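Local atomic coordinates of putative modulator of DNA gyrase (Bacteroides thetaiotaomicron, PDB entry 1VPB), a protein that is a putative modulator of DNA gyrase of the peptidase U62 (PmbA/TldA) family and may have metallopeptidase activity. Residues D27-N32 against L69-D74; C34-V39 against R110-P115; D139-M144 against L215-L220; A147-A152 against I160-S165; Y247-D252 against S257-P262. All blocks are in the same frame, centred on the assembly; numbering follows the deposited sequence.

Contact 1: D27-N32 against L69-D74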
# COMPACT_ATOMS: atom_id res chain seq x y z
N ASP A 27 -28.27 6.96 17.18
CA ASP A 27 -29.07 7.75 18.11
C ASP A 27 -28.15 8.59 19.01
O ASP A 27 -28.45 9.77 19.23
CB ASP A 27 -29.98 6.81 18.91
CG ASP A 27 -30.74 7.53 19.99
OD1 ASP A 27 -31.72 8.22 19.63
OD2 ASP A 27 -30.41 7.45 21.19
N TYR A 28 -27.08 8.00 19.49
CA TYR A 28 -26.15 8.70 20.39
C TYR A 28 -25.54 9.88 19.64
O TYR A 28 -25.48 11.02 20.17
CB TYR A 28 -25.07 7.74 20.88
CG TYR A 28 -24.19 8.40 21.93
CD1 TYR A 28 -24.57 8.47 23.27
CD2 TYR A 28 -23.02 9.03 21.54
CE1 TYR A 28 -23.77 9.13 24.21
CE2 TYR A 28 -22.22 9.67 22.45
CZ TYR A 28 -22.61 9.73 23.78
OH TYR A 28 -21.76 10.43 24.62
N ALA A 29 -25.08 9.65 18.42
CA ALA A 29 -24.52 10.76 17.64
C ALA A 29 -25.53 11.92 17.44
O ALA A 29 -25.20 13.11 17.54
CB ALA A 29 -24.02 10.23 16.25
N LEU A 30 -26.78 11.58 17.11
CA LEU A 30 -27.81 12.56 16.84
C LEU A 30 -28.23 13.34 18.08
O LEU A 30 -28.50 14.55 17.98
CB LEU A 30 -29.04 11.91 16.22
CG LEU A 30 -28.83 11.38 14.78
CD1 LEU A 30 -30.07 10.56 14.37
CD2 LEU A 30 -28.46 12.44 13.78
N LYS A 31 -28.17 12.69 19.21
CA LYS A 31 -28.55 13.32 20.47
C LYS A 31 -27.42 14.15 21.06
O LYS A 31 -27.65 14.94 21.98
CB LYS A 31 -28.95 12.26 21.49
CG LYS A 31 -30.31 11.64 21.15
CD LYS A 31 -30.68 10.49 22.13
N ASN A 32 -26.20 14.00 20.57
CA ASN A 32 -25.01 14.65 21.19
C ASN A 32 -24.23 15.58 20.24
O ASN A 32 -23.07 15.84 20.52
CB ASN A 32 -24.10 13.58 21.74
CG ASN A 32 -24.64 12.97 23.01
OD1 ASN A 32 -24.55 13.60 24.07
ND2 ASN A 32 -25.28 11.82 22.91
N LEU A 69 -18.40 6.04 11.46
CA LEU A 69 -19.47 7.05 11.40
C LEU A 69 -19.02 8.24 10.61
O LEU A 69 -17.84 8.62 10.66
CB LEU A 69 -19.83 7.53 12.82
CG LEU A 69 -20.52 6.56 13.78
CD1 LEU A 69 -19.49 5.74 14.50
CD2 LEU A 69 -21.35 7.26 14.77
N SER A 70 -19.95 8.87 9.88
CA SER A 70 -19.75 10.15 9.21
C SER A 70 -20.59 11.09 10.06
O SER A 70 -21.76 10.84 10.30
CB SER A 70 -20.27 10.19 7.81
OG SER A 70 -19.56 9.27 6.96
N LEU A 71 -19.95 12.14 10.55
CA LEU A 71 -20.56 13.08 11.48
C LEU A 71 -20.77 14.47 10.85
O LEU A 71 -19.88 15.07 10.32
CB LEU A 71 -19.66 13.23 12.72
CG LEU A 71 -19.15 11.95 13.40
CD1 LEU A 71 -18.18 12.36 14.48
CD2 LEU A 71 -20.29 11.19 13.98
N TYR A 72 -22.05 14.93 10.81
CA TYR A 72 -22.44 16.23 10.26
C TYR A 72 -22.79 17.13 11.46
O TYR A 72 -23.80 16.90 12.16
CB TYR A 72 -23.66 16.08 9.35
CG TYR A 72 -23.38 15.27 8.09
CD1 TYR A 72 -23.28 13.90 8.17
CD2 TYR A 72 -23.23 15.89 6.85
CE1 TYR A 72 -23.01 13.13 7.00
CE2 TYR A 72 -22.96 15.17 5.72
CZ TYR A 72 -22.85 13.77 5.81
OH TYR A 72 -22.59 13.07 4.62
N VAL A 73 -21.89 18.02 11.77
CA VAL A 73 -21.88 18.75 13.04
C VAL A 73 -21.73 20.22 12.74
O VAL A 73 -20.65 20.78 12.38
CB VAL A 73 -20.71 18.33 13.98
CG1 VAL A 73 -20.79 19.12 15.30
CG2 VAL A 73 -20.66 16.83 14.19
N ASP A 74 -22.84 20.93 12.85
CA ASP A 74 -22.74 22.37 12.65
C ASP A 74 -22.15 22.82 11.36
O ASP A 74 -21.42 23.81 11.28
CB ASP A 74 -22.07 23.04 13.88
CG ASP A 74 -22.81 22.80 15.18
OD1 ASP A 74 -23.91 22.13 15.26
OD2 ASP A 74 -22.26 23.19 16.25
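Ala29 of helix 16-31 faces Leu69 and Leu71 of strand 58-73. The contact is helix-on-sheet packing: the last turn of the helix lies against the large antiparallel sheet. Along the helix, Tyr28 comes first. It does not meet the strand; it packs on Glu91, Ile94 and Lys95 of helix 87-101, while its ring also meets Trp24. Ala29 carries the whole contact. Its CB points at the strand and lies 4.3 Å from Leu69 CD2. The same methyl is 4.5 Å from Leu71 CD2, so it is shared by one branch of each leucine. The CA atoms of Ala29 and Leu71 are 7.7 Å apart, consistent with the short side chain of alanine. Both leucines also touch Ile80 of strand 76-82, so the apolar patch runs on to the edge of the sheet. Only 62 Å² is buried between the two segments. At Asn32 the backbone departs from the helix. Its side chain turns back over the last turn. The amide nitrogen sits 3.3 Å above the plane of the Tyr28 ring, over its centre. From there Asn32 ND2 gives Tyr28 O a 2.9 Å hydrogen bond with an N-H...O angle of 162°.

Contact 2: C34-V39 against R110-P115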
# COMPACT_ATOMS: atom_id res chain seq x y z
N CYS A 34 -24.78 15.92 16.41
CA CYS A 34 -24.95 15.79 14.98
C CYS A 34 -26.37 16.15 14.52
O CYS A 34 -27.33 15.55 15.03
CB CYS A 34 -24.67 14.36 14.51
SG CYS A 34 -22.96 13.81 14.78
N GLN A 35 -26.44 17.00 13.52
CA GLN A 35 -27.70 17.31 12.80
C GLN A 35 -28.00 16.08 11.93
O GLN A 35 -29.14 15.79 11.62
CB GLN A 35 -27.66 18.53 11.97
CG GLN A 35 -27.72 19.80 12.72
CD GLN A 35 -26.37 20.22 13.29
OE1 GLN A 35 -25.31 19.68 12.89
NE2 GLN A 35 -26.40 21.15 14.29
N ALA A 36 -26.95 15.35 11.51
CA ALA A 36 -27.11 14.19 10.64
C ALA A 36 -25.91 13.28 10.86
O ALA A 36 -24.86 13.70 11.31
CB ALA A 36 -27.21 14.58 9.23
N ALA A 37 -26.09 11.99 10.55
CA ALA A 37 -24.99 11.03 10.66
C ALA A 37 -25.24 9.84 9.72
O ALA A 37 -26.37 9.57 9.34
CB ALA A 37 -24.84 10.53 12.04
N LYS A 38 -24.14 9.16 9.42
CA LYS A 38 -24.16 7.86 8.70
C LYS A 38 -23.41 6.91 9.60
O LYS A 38 -22.38 7.29 10.19
CB LYS A 38 -23.51 8.02 7.34
CG LYS A 38 -24.10 9.00 6.39
CD LYS A 38 -23.30 9.12 5.19
CE LYS A 38 -23.88 10.11 4.18
NZ LYS A 38 -22.79 10.44 3.17
N VAL A 39 -23.88 5.65 9.72
CA VAL A 39 -23.22 4.64 10.51
C VAL A 39 -23.08 3.39 9.62
O VAL A 39 -24.00 3.04 8.93
CB VAL A 39 -24.02 4.29 11.79
CG1 VAL A 39 -23.40 3.16 12.54
CG2 VAL A 39 -24.18 5.56 12.71
N ARG A 110 -21.40 19.40 2.13
CA ARG A 110 -21.51 18.09 2.76
C ARG A 110 -22.91 17.99 3.31
O ARG A 110 -23.23 18.43 4.41
CB ARG A 110 -20.43 17.86 3.88
CG ARG A 110 -19.03 17.71 3.38
CD ARG A 110 -18.77 16.38 2.75
NE ARG A 110 -17.40 16.28 2.35
CZ ARG A 110 -16.93 15.32 1.55
NH1 ARG A 110 -17.72 14.39 1.06
NH2 ARG A 110 -15.66 15.34 1.24
N VAL A 111 -23.79 17.39 2.50
CA VAL A 111 -25.17 17.18 2.84
C VAL A 111 -25.56 15.73 2.58
O VAL A 111 -24.87 15.01 1.90
CB VAL A 111 -26.11 18.12 2.04
CG1 VAL A 111 -25.83 19.57 2.37
CG2 VAL A 111 -26.00 17.82 0.56
N LEU A 112 -26.64 15.31 3.20
CA LEU A 112 -27.18 13.97 2.93
C LEU A 112 -27.90 14.04 1.60
O LEU A 112 -28.37 15.10 1.15
CB LEU A 112 -28.13 13.53 4.04
CG LEU A 112 -27.54 13.25 5.45
CD1 LEU A 112 -28.54 12.58 6.36
CD2 LEU A 112 -26.36 12.43 5.36
N ALA A 113 -27.93 12.90 0.93
CA ALA A 113 -28.72 12.79 -0.31
C ALA A 113 -30.21 12.99 -0.03
O ALA A 113 -30.70 12.76 1.07
CB ALA A 113 -28.50 11.40 -0.91
N ASP A 114 -30.95 13.37 -1.07
CA ASP A 114 -32.39 13.43 -1.04
C ASP A 114 -32.87 11.98 -0.84
O ASP A 114 -32.49 11.11 -1.65
CB ASP A 114 -32.86 13.91 -2.40
CG ASP A 114 -34.37 13.91 -2.59
OD1 ASP A 114 -35.18 13.27 -1.90
OD2 ASP A 114 -34.82 14.61 -3.52
N PRO A 115 -33.64 11.69 0.18
CA PRO A 115 -34.01 10.29 0.47
C PRO A 115 -34.92 9.64 -0.55
O PRO A 115 -34.98 8.40 -0.56
CB PRO A 115 -34.64 10.36 1.86
CG PRO A 115 -35.12 11.72 1.89
CD PRO A 115 -34.24 12.58 1.17
O HOH W 1 -24.35 12.00 1.45
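Leu112 puts one methyl on Ala36 and the other on Lys38. Leu112 CD1 lies 3.7 Å from Ala36 CB, and Leu112 CG is only a little farther from that methyl. Leu112 CD2 meets the aliphatic part of the lysine, 3.6 Å from Lys38 CE. Lys38 and Leu112 lie alongside each other, pointing in opposite directions. Lys38 is extended beyond CG, with chi2, chi3 and chi4 all near 180°. This carries its methylenes past the leucine and leaves the ammonium group beyond it. There Lys38 NZ donates to a water at 2.8 Å. That water in turn donates to Val111 O at 3.1 Å. The bridge ties the strand to the backbone of the 110-115 loop, which has no direct hydrogen bond to 34-39. Lys38 NZ is also hydrogen-bonded to Tyr72 OH, and a long, weak ion pair links it to Glu312.

The partner strand, 36-52, belongs to the six-stranded antiparallel sheet. A classic beta bulge lies here: Gln35 and Ala36 both face Tyr72 of strand 58-73. Tyr72 packs on both Ala36 and Leu112, so it supports the apolar part of the contact as well as the polar end of Lys38. On the other neighbouring strand, 159-177, Ile177 touches both Lys38 and Leu112. Ser178 and Asn179, in the connection from that strand to strand 181-198, add further cover to Leu112. Asn179 ND2 is also hydrogen-bonded to Ala113 O of the loop.

Contact 3: D139-M144 against L215-L220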
# COMPACT_ATOMS: atom_id res chain seq x y z
N ASP A 139 -8.77 -28.07 5.14
CA ASP A 139 -7.91 -29.00 4.46
C ASP A 139 -8.14 -29.13 2.94
O ASP A 139 -7.20 -29.32 2.16
CB ASP A 139 -8.05 -30.36 5.14
CG ASP A 139 -6.89 -31.28 4.85
OD1 ASP A 139 -5.74 -30.82 4.56
OD2 ASP A 139 -7.07 -32.51 4.92
N ASP A 140 -9.40 -29.03 2.51
CA ASP A 140 -9.69 -28.99 1.07
C ASP A 140 -9.13 -27.73 0.39
O ASP A 140 -8.67 -27.76 -0.75
CB ASP A 140 -11.21 -29.02 0.87
CG ASP A 140 -11.83 -30.31 1.35
OD1 ASP A 140 -11.16 -31.35 1.33
OD2 ASP A 140 -13.01 -30.37 1.73
N LYS A 141 -9.16 -26.62 1.12
CA LYS A 141 -8.65 -25.33 0.64
C LYS A 141 -7.15 -25.44 0.38
O LYS A 141 -6.67 -25.16 -0.72
CB LYS A 141 -8.98 -24.21 1.65
CG LYS A 141 -10.46 -24.00 1.98
CD LYS A 141 -10.62 -22.93 3.00
CE LYS A 141 -12.04 -22.81 3.47
NZ LYS A 141 -12.32 -21.70 4.40
N ILE A 142 -6.39 -25.89 1.37
CA ILE A 142 -4.96 -25.99 1.14
C ILE A 142 -4.61 -27.06 0.09
O ILE A 142 -3.65 -26.90 -0.67
CB ILE A 142 -4.19 -26.21 2.46
CG1 ILE A 142 -2.71 -25.95 2.21
CG2 ILE A 142 -4.42 -27.61 2.99
CD1 ILE A 142 -1.84 -26.30 3.35
N GLU A 143 -5.38 -28.14 0.01
CA GLU A 143 -5.19 -29.11 -1.08
C GLU A 143 -5.33 -28.51 -2.48
O GLU A 143 -4.59 -28.89 -3.43
CB GLU A 143 -6.16 -30.30 -0.97
CG GLU A 143 -5.83 -31.29 0.14
CD GLU A 143 -4.43 -31.88 0.06
OE1 GLU A 143 -4.00 -32.26 -1.06
OE2 GLU A 143 -3.75 -31.93 1.12
N MET A 144 -6.32 -27.63 -2.66
CA MET A 144 -6.46 -26.93 -3.94
C MET A 144 -5.20 -26.17 -4.30
O MET A 144 -4.82 -26.17 -5.45
CB MET A 144 -7.63 -25.97 -3.94
CG MET A 144 -8.98 -26.64 -3.81
SD MET A 144 -10.35 -25.48 -3.63
CE MET A 144 -11.54 -26.54 -2.93
N LEU A 215 -17.54 -16.10 -6.50
CA LEU A 215 -18.28 -15.83 -5.31
C LEU A 215 -18.64 -17.16 -4.61
O LEU A 215 -18.99 -17.17 -3.43
CB LEU A 215 -19.55 -15.07 -5.68
CG LEU A 215 -19.38 -13.69 -6.34
CD1 LEU A 215 -20.76 -13.05 -6.49
CD2 LEU A 215 -18.57 -12.81 -5.47
N TYR A 216 -18.63 -18.29 -5.37
CA TYR A 216 -19.02 -19.62 -4.86
C TYR A 216 -17.90 -20.68 -5.01
O TYR A 216 -17.28 -20.77 -6.04
CB TYR A 216 -20.21 -20.14 -5.69
CG TYR A 216 -21.49 -19.41 -5.38
CD1 TYR A 216 -21.73 -18.15 -5.87
CD2 TYR A 216 -22.39 -19.93 -4.50
CE1 TYR A 216 -22.90 -17.46 -5.54
CE2 TYR A 216 -23.57 -19.27 -4.18
CZ TYR A 216 -23.79 -18.02 -4.67
OH TYR A 216 -24.97 -17.37 -4.34
N MET A 217 -17.63 -21.41 -3.94
CA MET A 217 -16.56 -22.45 -3.95
C MET A 217 -16.83 -23.44 -5.04
O MET A 217 -15.92 -23.86 -5.79
CB MET A 217 -16.44 -23.13 -2.59
CG MET A 217 -15.41 -24.26 -2.57
SD MET A 217 -13.74 -23.72 -2.97
CE MET A 217 -13.25 -23.43 -1.33
N ASN A 218 -18.11 -23.80 -5.17
CA ASN A 218 -18.49 -24.79 -6.17
C ASN A 218 -18.20 -24.34 -7.60
O ASN A 218 -17.90 -25.17 -8.45
CB ASN A 218 -19.97 -25.13 -6.04
CG ASN A 218 -20.36 -26.35 -6.85
OD1 ASN A 218 -21.10 -26.23 -7.82
ND2 ASN A 218 -19.83 -27.50 -6.48
N ASP A 219 -18.27 -23.04 -7.87
CA ASP A 219 -18.03 -22.48 -9.17
C ASP A 219 -16.59 -22.10 -9.46
O ASP A 219 -16.23 -21.83 -10.61
CB ASP A 219 -18.92 -21.25 -9.40
CG ASP A 219 -20.40 -21.54 -9.22
OD1 ASP A 219 -20.84 -22.70 -9.37
OD2 ASP A 219 -21.22 -20.65 -8.94
N LEU A 220 -15.75 -22.05 -8.45
CA LEU A 220 -14.36 -21.65 -8.69
C LEU A 220 -13.68 -22.68 -9.57
O LEU A 220 -13.72 -23.88 -9.29
CB LEU A 220 -13.63 -21.57 -7.36
CG LEU A 220 -12.13 -21.25 -7.30
CD1 LEU A 220 -11.85 -19.83 -7.77
CD2 LEU A 220 -11.61 -21.50 -5.86
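Met217 and Met144 meet tip to tip and bury most of the surface here, with Lys141 adding a smaller share. The arrangement is a helix and a loop packed together over one large antiparallel sheet. Met144 and Lys141 sit on helix 138-150. Met217 lies in the loop that follows strand 207-214, an outermost strand of the sheet within this chain. The methionine of the helix is extended beyond CG, so its thioether reaches straight toward the loop. Met217 starts with CG anti to the backbone N (chi1 177°) and then bends at chi2 and chi3, which turns its methyl along the side of the helix. Met144 CE comes 3.6 Å from Met217 SD. The two sulfurs, Met144 SD and Met217 SD, are 3.9 Å apart, and no hydrogen bond crosses the contact. The sheet supplies Tyr190 and Tyr166 to Met217 and Leu192 to Met144. The helix also reaches the second subunit, where Asp139 packs on Tyr103 of that subunit. Lys141 takes part through its aliphatic chain; its ammonium end forms a salt bridge with Asp168. Its nearest approach to the loop is Lys141 CG to Met217 CE, at 4.4 Å.

Contact 4: A147-A152 against I160-S165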
# COMPACT_ATOMS: atom_id res chain seq x y z
N ALA A 147 -2.59 -28.61 -5.38
CA ALA A 147 -2.87 -29.09 -6.75
C ALA A 147 -2.45 -28.08 -7.80
O ALA A 147 -1.98 -28.46 -8.85
CB ALA A 147 -4.33 -29.43 -6.91
N VAL A 148 -2.64 -26.80 -7.53
CA VAL A 148 -2.22 -25.77 -8.49
C VAL A 148 -0.74 -25.93 -8.76
O VAL A 148 -0.31 -26.00 -9.90
CB VAL A 148 -2.52 -24.34 -7.97
CG1 VAL A 148 -1.82 -23.27 -8.84
CG2 VAL A 148 -4.02 -24.07 -7.89
N ALA A 149 0.05 -25.96 -7.70
CA ALA A 149 1.50 -25.98 -7.82
C ALA A 149 1.95 -27.26 -8.51
O ALA A 149 2.82 -27.22 -9.37
CB ALA A 149 2.15 -25.89 -6.44
N GLU A 150 1.31 -28.37 -8.17
CA GLU A 150 1.69 -29.66 -8.77
C GLU A 150 1.55 -29.69 -10.26
O GLU A 150 2.16 -30.54 -10.88
CB GLU A 150 0.88 -30.80 -8.15
CG GLU A 150 1.22 -31.08 -6.70
CD GLU A 150 2.55 -31.79 -6.48
OE1 GLU A 150 3.14 -32.36 -7.44
OE2 GLU A 150 3.02 -31.79 -5.32
N GLU A 151 0.74 -28.82 -10.86
CA GLU A 151 0.63 -28.71 -12.31
C GLU A 151 1.90 -28.21 -12.98
O GLU A 151 2.12 -28.48 -14.17
CB GLU A 151 -0.54 -27.80 -12.71
CG GLU A 151 -1.92 -28.38 -12.38
CD GLU A 151 -3.06 -27.44 -12.73
OE1 GLU A 151 -2.83 -26.39 -13.33
OE2 GLU A 151 -4.22 -27.80 -12.39
N ALA A 152 2.76 -27.51 -12.25
CA ALA A 152 3.95 -26.92 -12.84
C ALA A 152 5.23 -27.54 -12.31
O ALA A 152 6.22 -27.58 -13.01
CB ALA A 152 3.98 -25.42 -12.61
N ILE A 160 12.53 -21.90 -11.69
CA ILE A 160 13.25 -21.56 -10.47
C ILE A 160 12.35 -21.71 -9.23
O ILE A 160 12.77 -22.29 -8.23
CB ILE A 160 13.77 -20.11 -10.59
CG1 ILE A 160 14.92 -20.09 -11.60
CG2 ILE A 160 14.23 -19.57 -9.23
CD1 ILE A 160 15.40 -18.72 -11.93
N SER A 161 11.12 -21.22 -9.31
CA SER A 161 10.21 -21.26 -8.17
C SER A 161 8.76 -21.31 -8.66
O SER A 161 8.43 -20.63 -9.63
CB SER A 161 10.39 -20.01 -7.32
OG SER A 161 9.58 -20.06 -6.16
N VAL A 162 7.94 -22.11 -7.96
CA VAL A 162 6.50 -22.18 -8.21
C VAL A 162 5.78 -21.82 -6.91
O VAL A 162 5.87 -22.55 -5.94
CB VAL A 162 6.04 -23.58 -8.62
CG1 VAL A 162 4.50 -23.64 -8.80
CG2 VAL A 162 6.79 -24.04 -9.91
N GLY A 163 5.11 -20.70 -6.92
CA GLY A 163 4.26 -20.28 -5.81
C GLY A 163 2.81 -20.53 -6.16
O GLY A 163 2.40 -20.43 -7.32
N SER A 164 2.01 -20.87 -5.16
CA SER A 164 0.57 -20.90 -5.33
C SER A 164 -0.10 -20.38 -4.07
O SER A 164 0.48 -20.39 -2.97
CB SER A 164 0.09 -22.32 -5.65
OG SER A 164 0.51 -23.25 -4.68
N SER A 165 -1.33 -19.99 -4.21
CA SER A 165 -2.08 -19.39 -3.13
C SER A 165 -3.55 -19.74 -3.21
O SER A 165 -4.13 -19.83 -4.31
CB SER A 165 -1.98 -17.86 -3.22
OG SER A 165 -0.61 -17.47 -3.25
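Ser164 projects from its strand between Val148 and Ala149 of the helix. Its CB meets the valine first: Ser164 CB is 3.8 Å from Val148 CG1, and Val148 CB is slightly farther off. At the tip, Ser164 OG lies 3.6 Å from Ala149 CB. A chi1 of 55° tucks this hydroxyl back over its own backbone. From there it is hydrogen-bonded to Ala145 O, one turn before Ala149, so this buried polar atom is satisfied. The small residues let the two backbones come close: Ala149 and Ser164 have their CA atoms 5.7 Å apart. Two residues along the strand, Val162 places one methyl on Ala149 and the other on Ala152. Val162 CG1 is 3.9 Å from Ala149 CA. Val162 CG2 lies 4.1 Å from Ala152 CB. No hydrogen bond joins the two segments directly. Helix 138-150 thus turns through a short connection into strand 159-177 and packs back on it. That strand runs antiparallel between 36-52 and 181-198. The packing extends onto strand 181-198, where Val148 touches Ala194 and Ala152 touches Ile196.

Contact 5: Y247-D252 against S257-P262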
# COMPACT_ATOMS: atom_id res chain seq x y z
N TYR A 247 1.17 0.12 -35.35
CA TYR A 247 0.76 -1.28 -35.45
C TYR A 247 -0.70 -1.37 -35.06
O TYR A 247 -1.18 -0.57 -34.29
CB TYR A 247 1.53 -2.15 -34.46
CG TYR A 247 3.02 -2.33 -34.74
CD1 TYR A 247 3.96 -1.41 -34.29
CD2 TYR A 247 3.48 -3.47 -35.40
CE1 TYR A 247 5.33 -1.60 -34.52
CE2 TYR A 247 4.83 -3.66 -35.63
CZ TYR A 247 5.75 -2.73 -35.19
OH TYR A 247 7.10 -2.94 -35.43
N THR A 248 -1.37 -2.41 -35.53
CA THR A 248 -2.63 -2.83 -34.92
C THR A 248 -2.34 -3.38 -33.52
O THR A 248 -1.48 -4.26 -33.38
CB THR A 248 -3.26 -3.94 -35.72
OG1 THR A 248 -3.48 -3.51 -37.08
CG2 THR A 248 -4.64 -4.33 -35.16
N MET A 249 -3.03 -2.89 -32.50
CA MET A 249 -2.83 -3.40 -31.15
C MET A 249 -3.97 -4.33 -30.74
O MET A 249 -5.13 -3.96 -30.77
CB MET A 249 -2.73 -2.25 -30.14
CG MET A 249 -2.49 -2.75 -28.73
SD MET A 249 -2.14 -1.54 -27.46
CE MET A 249 -3.57 -0.50 -27.51
N VAL A 250 -3.60 -5.57 -30.38
CA VAL A 250 -4.56 -6.51 -29.80
C VAL A 250 -4.25 -6.62 -28.29
O VAL A 250 -3.09 -6.71 -27.89
CB VAL A 250 -4.51 -7.90 -30.48
CG1 VAL A 250 -5.61 -8.80 -29.90
CG2 VAL A 250 -4.69 -7.75 -31.99
N VAL A 251 -5.29 -6.58 -27.46
CA VAL A 251 -5.13 -6.71 -26.01
C VAL A 251 -6.01 -7.82 -25.46
O VAL A 251 -7.19 -7.91 -25.78
CB VAL A 251 -5.47 -5.40 -25.28
CG1 VAL A 251 -5.01 -5.49 -23.80
CG2 VAL A 251 -4.83 -4.22 -25.99
N ASP A 252 -5.42 -8.68 -24.62
CA ASP A 252 -6.15 -9.83 -24.07
C ASP A 252 -7.07 -9.43 -22.94
O ASP A 252 -7.01 -8.29 -22.49
CB ASP A 252 -5.20 -10.97 -23.72
CG ASP A 252 -4.20 -10.63 -22.63
OD1 ASP A 252 -4.45 -9.71 -21.82
OD2 ASP A 252 -3.12 -11.29 -22.55
N SER A 257 -8.94 -4.32 -19.56
CA SER A 257 -9.50 -3.41 -18.57
C SER A 257 -8.53 -2.27 -18.23
O SER A 257 -8.98 -1.15 -17.89
CB SER A 257 -9.88 -4.15 -17.29
OG SER A 257 -10.87 -5.13 -17.61
N ARG A 258 -7.25 -2.55 -18.30
CA ARG A 258 -6.18 -1.57 -18.02
C ARG A 258 -6.30 -0.27 -18.84
O ARG A 258 -6.21 0.82 -18.29
CB ARG A 258 -4.78 -2.19 -18.22
CG ARG A 258 -3.61 -1.39 -17.54
CD ARG A 258 -2.89 -0.23 -18.32
NE ARG A 258 -2.49 0.85 -17.39
CZ ARG A 258 -1.25 1.15 -17.00
NH1 ARG A 258 -0.15 0.49 -17.41
NH2 ARG A 258 -1.10 2.15 -16.14
N LEU A 259 -6.51 -0.39 -20.15
CA LEU A 259 -6.67 0.80 -20.98
C LEU A 259 -8.00 1.55 -20.76
O LEU A 259 -8.10 2.75 -21.09
CB LEU A 259 -6.52 0.40 -22.46
CG LEU A 259 -5.13 -0.07 -22.84
CD1 LEU A 259 -5.16 -0.67 -24.26
CD2 LEU A 259 -4.16 1.12 -22.75
N LEU A 260 -9.02 0.85 -20.24
CA LEU A 260 -10.30 1.44 -19.98
C LEU A 260 -10.32 2.20 -18.67
O LEU A 260 -11.00 3.22 -18.51
CB LEU A 260 -11.39 0.36 -19.90
CG LEU A 260 -12.80 0.86 -19.77
CD1 LEU A 260 -13.25 1.73 -20.93
CD2 LEU A 260 -13.74 -0.33 -19.66
N SER A 261 -9.53 1.69 -17.74
CA SER A 261 -9.49 2.24 -16.37
C SER A 261 -9.33 3.78 -16.31
O SER A 261 -10.11 4.42 -15.64
CB SER A 261 -8.37 1.56 -15.57
OG SER A 261 -8.45 2.00 -14.25
N PRO A 262 -8.36 4.38 -17.00
CA PRO A 262 -8.24 5.83 -16.95
C PRO A 262 -9.39 6.59 -17.53
O PRO A 262 -9.63 7.74 -17.14
CB PRO A 262 -6.94 6.11 -17.69
CG PRO A 262 -6.61 4.92 -18.42
CD PRO A 262 -7.27 3.76 -17.77
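Leu259 points one methyl at Met249 and Val251, two residues on the same face of their strand. This is a beta-alpha unit: strand 245-251 leads through a short turn into helix 256-265, which packs back against the sheet. Leu259 has its CG anti to the carbonyl carbon (chi1 -66°), and its CD1 continues outward from the helix (chi2 170°). Met249 reaches out to meet it, and the two side chains approach tip to tip. The methionine is extended as far as its sulfur and then bends at chi3 (59°), which swings its methyl toward the leucine. Met249 CE and Leu259 CD1 are 3.6 Å apart. Val251 comes in differently. Its side chain and that of Leu259 cross obliquely, with CG2 as the branch that touches. The backbones stay well separated, with 9.2 Å between the CA atoms of Val251 and Leu259, so side-chain length fills the interface.

Three aromatic side chains of the sheet also touch Leu259: Phe377, Tyr391 and Phe443, each from a different strand. Its backbone is held too, since Leu259 O accepts a hydrogen bond from Trp420 NE1. In the turn between strand and helix, Asp252 OD1 is hydrogen-bonded to Asn255 ND2. The same Leu259 CD1 that meets the methionine lies 4.0 Å from Val251 CG2.

Overall arrangement
Contacts 1 and 2 lie 9 Å apart between centres and touch each other. Their segments alternate along the chain. Contact 1 uses strand 58-73 and contact 2 its neighbour, strand 36-52, at one end of the long antiparallel sheet. Both close before contacts 3 and 4 open. Contacts 3 and 4 share helix 138-150, with centres 16 Å apart, and contact 4 is nested inside the loop that contact 3 closes. Contact 4 reaches the same sheet as contacts 1 and 2, yet its centre is about 50 Å from theirs. The sheet therefore spans much of the molecule and carries helices near both ends. Contact 5 follows, on a different, mixed sheet of the C-terminal domain, 29 Å from contact 4 between centres.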